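Local coordinates for aldo-keto Reductase, OXIDOREDUCTASE (Salmonella typhimurium, PDB 5T79), which probably acts as an NADPH-dependent aldo-keto reductase, of use in the biocatalytic conversion of 3-hydroxybutanal to 1,3-butanediol, at residues R46-R51 against S302-A307. Numbering follows the deposited sequence.
Sequences RALLQR and SQIEDA. With NDP (NADPH dihydro-nicotinamide-adenine-dinucleotide phosphate), chain E.
Glu305 OE2 takes two N-H groups from the same arginine: Arg51 NE lies 2.8 Å from OE2 and Arg51 NH2 lies 3.1 Å from it. Both bonds leave in the guanidinium plane, but that plane stands almost upright on the carboxylate, at 88°. NE reaches the anti lone pair of OE2, whereas NH2 comes from above the carboxylate plane along a more bent path (136°). With CG anti to the backbone N and the chain bent at chi2 (63°), Arg51 presents its NE/NH2 edge to the carboxylate.

Deeper in, Ile304 points at helix 42-54. Its CD1 rests 3.8 Å from Leu48 CD2 and also touches the backbone O of Leu48, while Ile57 and Ala298 add to the packing around it.

Another face of helix 301-308 serves the cofactor. Gln303 NE2 gives a nearly straight bond of 2.8 Å to O3X of the NADPH 2'-phosphate, its OE1 being held by the backbone N of Ser299, and Asp306 OD2 receives a weak bond from adenine N6A. In this TIM barrel, then, a partly exposed charged pair and a buried apolar contact together join helix 42-54 to the helix whose Gln303 and Asp306 bind NADPH.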
loop_
_atom_site.group_PDB
_atom_site.type_symbol
_atom_site.label_atom_id
_atom_site.label_comp_id
_atom_site.label_asym_id
_atom_site.label_seq_id
_atom_site.Cartn_x
_atom_site.Cartn_y
_atom_site.Cartn_z
ATOM N N ARG A 46 4.801 -4.481 17.149
ATOM C CA ARG A 46 5.645 -3.370 17.600
ATOM C C ARG A 46 7.033 -3.478 16.955
ATOM O O ARG A 46 7.542 -2.485 16.441
ATOM C CB ARG A 46 5.749 -3.399 19.148
ATOM C CG ARG A 46 6.426 -2.172 19.733
ATOM C CD ARG A 46 6.691 -2.308 21.220
ATOM N NE ARG A 46 5.477 -2.639 21.981
ATOM C CZ ARG A 46 4.596 -1.757 22.429
ATOM N NH1 ARG A 46 4.761 -0.459 22.187
ATOM N NH2 ARG A 46 3.546 -2.161 23.133
ATOM N N ALA A 47 7.625 -4.683 16.971
ATOM C CA ALA A 47 8.945 -4.953 16.383
ATOM C C ALA A 47 8.940 -4.646 14.873
ATOM O O ALA A 47 9.915 -4.091 14.365
ATOM C CB ALA A 47 9.343 -6.413 16.622
ATOM N N LEU A 48 7.850 -4.989 14.168
ATOM C CA LEU A 48 7.713 -4.712 12.709
ATOM C C LEU A 48 7.694 -3.204 12.434
ATOM O O LEU A 48 8.448 -2.714 11.595
ATOM C CB LEU A 48 6.408 -5.352 12.146
ATOM C CG LEU A 48 6.386 -6.880 12.097
ATOM C CD1 LEU A 48 4.977 -7.417 11.832
ATOM C CD2 LEU A 48 7.393 -7.413 11.085
ATOM N N LEU A 49 6.850 -2.462 13.147
ATOM C CA LEU A 49 6.802 -1.010 12.972
ATOM C C LEU A 49 8.157 -0.348 13.305
ATOM O O LEU A 49 8.596 0.524 12.570
ATOM C CB LEU A 49 5.686 -0.382 13.823
ATOM C CG LEU A 49 4.257 -0.766 13.434
ATOM C CD1 LEU A 49 3.254 -0.157 14.403
ATOM C CD2 LEU A 49 3.950 -0.367 11.997
ATOM N N GLN A 50 8.812 -0.758 14.398
ATOM C CA GLN A 50 10.094 -0.158 14.777
ATOM C C GLN A 50 11.176 -0.498 13.749
ATOM O O GLN A 50 11.976 0.376 13.402
ATOM C CB GLN A 50 10.517 -0.626 16.186
ATOM C CG GLN A 50 9.636 -0.009 17.288
ATOM C CD GLN A 50 10.086 -0.432 18.668
ATOM O OE1 GLN A 50 11.157 -0.985 18.834
ATOM N NE2 GLN A 50 9.314 -0.119 19.696
ATOM N N ARG A 51 11.211 -1.759 13.260
ATOM C CA ARG A 51 12.246 -2.121 12.270
ATOM C C ARG A 51 12.027 -1.345 10.958
ATOM O O ARG A 51 12.997 -0.842 10.360
ATOM C CB ARG A 51 12.274 -3.633 12.001
ATOM C CG ARG A 51 13.504 -4.094 11.152
ATOM C CD ARG A 51 14.813 -3.814 11.897
ATOM N NE ARG A 51 15.993 -4.268 11.164
ATOM C CZ ARG A 51 17.060 -3.518 10.899
ATOM N NH1 ARG A 51 17.098 -2.243 11.275
ATOM N NH2 ARG A 51 18.096 -4.034 10.253
ATOM N N SER A 302 12.671 -9.746 9.447
ATOM C CA SER A 302 13.587 -10.188 8.390
ATOM C C SER A 302 12.982 -9.953 6.998
ATOM O O SER A 302 13.726 -9.674 6.069
ATOM C CB SER A 302 13.972 -11.658 8.571
ATOM O OG SER A 302 12.842 -12.504 8.444
ATOM N N GLN A 303 11.637 -10.018 6.865
ATOM C CA GLN A 303 10.955 -9.773 5.582
ATOM C C GLN A 303 11.037 -8.300 5.183
ATOM O O GLN A 303 11.125 -7.985 3.995
ATOM C CB GLN A 303 9.494 -10.240 5.650
ATOM C CG GLN A 303 9.412 -11.776 5.802
ATOM C CD GLN A 303 8.045 -12.278 6.170
ATOM O OE1 GLN A 303 7.223 -11.562 6.733
ATOM N NE2 GLN A 303 7.799 -13.559 5.940
ATOM N N ILE A 304 11.042 -7.399 6.174
ATOM C CA ILE A 304 11.189 -5.963 5.926
ATOM C C ILE A 304 12.635 -5.707 5.481
ATOM O O ILE A 304 12.858 -4.975 4.515
ATOM C CB ILE A 304 10.814 -5.125 7.178
ATOM C CG1 ILE A 304 9.329 -5.379 7.606
ATOM C CG2 ILE A 304 11.063 -3.620 6.909
ATOM C CD1 ILE A 304 8.923 -4.700 8.988
ATOM N N GLU A 305 13.612 -6.317 6.188
ATOM C CA GLU A 305 15.040 -6.188 5.841
ATOM C C GLU A 305 15.270 -6.677 4.411
ATOM O O GLU A 305 15.979 -6.022 3.636
ATOM C CB GLU A 305 15.902 -7.000 6.815
ATOM C CG GLU A 305 15.785 -6.514 8.248
ATOM C CD GLU A 305 16.448 -7.366 9.304
ATOM O OE1 GLU A 305 16.628 -8.585 9.082
ATOM O OE2 GLU A 305 16.785 -6.802 10.368
ATOM N N ASP A 306 14.633 -7.816 4.053
ATOM C CA ASP A 306 14.734 -8.400 2.710
ATOM C C ASP A 306 14.254 -7.398 1.662
ATOM O O ASP A 306 14.947 -7.177 0.676
ATOM C CB ASP A 306 13.903 -9.695 2.595
ATOM C CG ASP A 306 14.448 -10.946 3.271
ATOM O OD1 ASP A 306 15.655 -10.970 3.607
ATOM O OD2 ASP A 306 13.686 -11.927 3.393
ATOM N N ALA A 307 13.069 -6.799 1.882
ATOM C CA ALA A 307 12.469 -5.823 0.971
ATOM C C ALA A 307 13.377 -4.639 0.761
ATOM O O ALA A 307 13.581 -4.244 -0.381
ATOM C CB ALA A 307 11.122 -5.348 1.520
HETATM P PA NDP E . 2.714 -8.977 -0.043
HETATM O O1A NDP E . 3.968 -8.169 0.095
HETATM O O2A NDP E . 2.107 -9.370 -1.314
HETATM O O5B NDP E . 2.811 -10.355 0.784
HETATM C C5B NDP E . 2.986 -10.184 2.204
HETATM C C4B NDP E . 3.056 -11.512 2.907
HETATM O O4B NDP E . 3.964 -12.385 2.198
HETATM C C3B NDP E . 3.575 -11.416 4.340
HETATM O O3B NDP E . 2.487 -11.304 5.256
HETATM C C2B NDP E . 4.380 -12.697 4.512
HETATM O O2B NDP E . 3.539 -13.790 4.942
HETATM C C1B NDP E . 4.882 -12.980 3.095
HETATM N N9A NDP E . 6.213 -12.456 2.803
HETATM C C8A NDP E . 6.578 -11.151 2.602
HETATM N N7A NDP E . 7.854 -10.985 2.347
HETATM C C5A NDP E . 8.367 -12.273 2.392
HETATM C C6A NDP E . 9.678 -12.778 2.270
HETATM N N6A NDP E . 10.735 -12.033 1.929
HETATM N N1A NDP E . 9.857 -14.106 2.456
HETATM C C2A NDP E . 8.788 -14.875 2.692
HETATM N N3A NDP E . 7.506 -14.516 2.804
HETATM C C4A NDP E . 7.364 -13.190 2.664
HETATM O O3 NDP E . 1.732 -7.972 0.694
HETATM P PN NDP E . 0.155 -8.162 0.883
HETATM O O1N NDP E . 0.129 -8.649 2.285
HETATM O O2N NDP E . -0.494 -8.986 -0.219
HETATM O O5D NDP E . -0.604 -6.735 0.717
HETATM C C5D NDP E . 0.239 -5.550 0.736
HETATM C C4D NDP E . -0.448 -4.410 1.451
HETATM O O4D NDP E . -1.392 -3.798 0.553
HETATM C C3D NDP E . -1.252 -4.763 2.689
HETATM O O3D NDP E . -0.404 -4.888 3.820
HETATM C C2D NDP E . -2.290 -3.633 2.749
HETATM O O2D NDP E . -1.942 -2.450 3.468
HETATM C C1D NDP E . -2.521 -3.334 1.265
HETATM N N1N NDP E . -3.690 -4.034 0.696
HETATM C C2N NDP E . -4.691 -3.231 0.150
HETATM C C3N NDP E . -5.806 -3.738 -0.405
HETATM C C7N NDP E . -6.690 -2.835 -1.221
HETATM O O7N NDP E . -7.733 -3.352 -1.650
HETATM N N7N NDP E . -6.391 -1.552 -1.428
HETATM C C4N NDP E . -6.121 -5.201 -0.237
HETATM C C5N NDP E . -4.907 -5.996 0.108
HETATM C C6N NDP E . -3.799 -5.447 0.565
HETATM P P2B NDP E . 3.819 -14.886 6.108
HETATM O O1X NDP E . 2.881 -14.884 7.257
HETATM O O2X NDP E . 3.775 -16.176 5.301
HETATM O O3X NDP E . 5.272 -14.653 6.507
#